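Side-chain contact in SusD/RagB family nutrient-binding outer membrane lipoprotein (Bacteroides vulgatus, PDB 4F7A), which probably binds mucin O-glycans for nutrient uptake, as a SusD-like outer membrane lipoprotein with a TPR-like fold: residues Asp180-Lys183 and Ser184-Met187. Sequence-based numbering, arbitrary orientation.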
ATOM      1  N   ASP A 180      14.609 -22.609  10.346  1.00 19.65           N
ATOM      2  CA  ASP A 180      13.862 -21.936  11.400  1.00 21.15           C
ATOM      3  C   ASP A 180      14.711 -21.043  12.295  1.00 22.41           C
ATOM      4  O   ASP A 180      14.247 -20.606  13.341  1.00 20.25           O
ATOM      5  CB  ASP A 180      13.052 -22.940  12.226  1.00 24.71           C
ATOM      6  CG  ASP A 180      13.920 -23.840  13.084  1.00 29.09           C
ATOM      7  OD1 ASP A 180      15.138 -23.586  13.213  1.00 28.39           O
ATOM      8  OD2 ASP A 180      13.365 -24.805  13.648  1.00 38.38           O
ATOM      9  N   GLY A 181      15.938 -20.708  11.870  1.00 21.17           N
ATOM     10  CA  GLY A 181      16.755 -19.767  12.637  1.00 20.15           C
ATOM     11  C   GLY A 181      16.170 -18.369  12.732  1.00 19.61           C
ATOM     12  O   GLY A 181      16.623 -17.561  13.554  1.00 21.75           O
ATOM     13  N   VAL A 182      15.177 -18.077  11.888  1.00 17.01           N
ATOM     14  CA  VAL A 182      14.426 -16.806  11.912  1.00 15.66           C
ATOM     15  C   VAL A 182      13.185 -16.802  12.819  1.00 16.18           C
ATOM     16  O   VAL A 182      12.454 -15.802  12.889  1.00 15.37           O
ATOM     17  CB  VAL A 182      13.995 -16.380  10.488  1.00 18.62           C
ATOM     18  CG1 VAL A 182      15.234 -16.134   9.602  1.00 17.56           C
ATOM     19  CG2 VAL A 182      13.053 -17.413   9.840  1.00 14.65           C
ATOM     20  N   LYS A 183      12.958 -17.909  13.524  1.00 18.70           N
ATOM     21  CA  LYS A 183      11.782 -18.079  14.375  1.00 17.61           C
ATOM     22  C   LYS A 183      11.592 -16.909  15.336  1.00 17.37           C
ATOM     23  O   LYS A 183      10.480 -16.402  15.456  1.00 17.35           O
ATOM     24  CB  LYS A 183      11.878 -19.414  15.142  1.00 19.45           C
ATOM     25  CG  LYS A 183      10.624 -19.840  15.862  1.00 25.42           C
ATOM     26  CD  LYS A 183      10.853 -21.180  16.570  1.00 31.95           C
ATOM     27  CE  LYS A 183      10.630 -22.344  15.636  1.00 40.99           C
ATOM     28  NZ  LYS A 183      10.911 -23.648  16.316  1.00 39.43           N
ATOM     29  N   SER A 184      12.664 -16.463  15.999  1.00 16.36           N
ATOM     30  CA  SER A 184      12.561 -15.433  17.041  1.00 15.97           C
ATOM     31  C   SER A 184      12.179 -14.035  16.543  1.00 17.64           C
ATOM     32  O   SER A 184      11.799 -13.177  17.340  1.00 18.39           O
ATOM     33  CB  SER A 184      13.863 -15.330  17.841  1.00 18.94           C
ATOM     34  OG  SER A 184      14.966 -14.883  17.056  1.00 18.52           O
ATOM     35  N   ILE A 185      12.294 -13.811  15.235  1.00 18.07           N
ATOM     36  CA  ILE A 185      12.012 -12.501  14.645  1.00 16.84           C
ATOM     37  C   ILE A 185      10.790 -12.520  13.736  1.00 16.99           C
ATOM     38  O   ILE A 185      10.471 -11.505  13.113  1.00 18.10           O
ATOM     39  CB  ILE A 185      13.242 -11.935  13.848  1.00 15.48           C
ATOM     40  CG1 ILE A 185      13.638 -12.858  12.701  1.00 13.23           C
ATOM     41  CG2 ILE A 185      14.413 -11.747  14.761  1.00 15.34           C
ATOM     42  CD1 ILE A 185      14.669 -12.223  11.712  1.00 17.25           C
ATOM     43  N   ASN A 186      10.069 -13.635  13.692  1.00 18.27           N
ATOM     44  CA  ASN A 186       8.919 -13.736  12.795  1.00 18.02           C
ATOM     45  C   ASN A 186       7.677 -13.007  13.323  1.00 17.03           C
ATOM     46  O   ASN A 186       6.882 -13.581  14.058  1.00 17.55           O
ATOM     47  CB  ASN A 186       8.557 -15.199  12.552  1.00 17.47           C
ATOM     48  CG  ASN A 186       7.456 -15.356  11.513  1.00 15.69           C
ATOM     49  OD1 ASN A 186       7.132 -14.392  10.807  1.00 19.41           O
ATOM     50  ND2 ASN A 186       6.880 -16.557  11.416  1.00 16.13           N
HETATM   51  N   MSE A 187       7.498 -11.757  12.934  1.00 15.76           N
HETATM   52  CA  MSE A 187       6.192 -11.101  13.084  1.00 15.88           C
HETATM   53  C   MSE A 187       5.526 -10.792  11.753  1.00 15.30           C
HETATM   54  O   MSE A 187       4.574 -10.029  11.738  1.00 14.70           O
HETATM   55  CB  MSE A 187       6.335  -9.776  13.852  1.00 15.37           C
HETATM   56  CG  MSE A 187       6.673  -9.950  15.290  1.00 20.21           C
HETATM   57 SE   MSE A 187       6.858  -8.189  16.104  0.75 20.85          SE
HETATM   58  CE  MSE A 187       5.181  -7.349  15.615  1.00 15.89           C
TER
HETATM   59  O   HOH W   1      15.549 -17.252  15.944  1.00 25.15           O
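V182 and I185 meet across a short 3-10 turn, identified by its i to i+3 bonding: I185 N donates to V182 O over 3.1 Å with an N-H...O angle of 154°. The I185 side chain crowds the same carbonyl. With chi1 at 60°, CG1 is tucked over the I185 backbone, flanked by its own N and C, which brings it beside the same oxygen, 3.2 Å from V182 O, and to 4.2 Å from V182 CB, an apolar touch on the buried side. One residue on, N186 N gives a weak but nearly straight bond to K183 O at 3.3 Å, while N186 CB lies alongside that same oxygen.

The preceding turn has the same spacing, with K183 N bonded to D180 O. Between these two bonds in sequence, G181 O and S184 N, also three residues apart, are joined not directly but by a water that donates to G181 O at 2.6 Å and accepts from S184 N.

Outside the turn, the loop between helices 151-174 and 193-210 is laid against the helical scaffold. I185 packs on F25 of helix 15-30 and on F113 and A116 of helix 111-132, and V182 reaches H112. Q29 binds I185 O and M187 N through the two ends of its amide, and N186 OD1 accepts from C188 N and C190 N, which fixes the chain leaving the turn. On the exposed side the K183 chain bends at chi3 (-85°) and turns back along the segment, leaving NZ in a long salt bridge, 3.8 Å from D180 OD2.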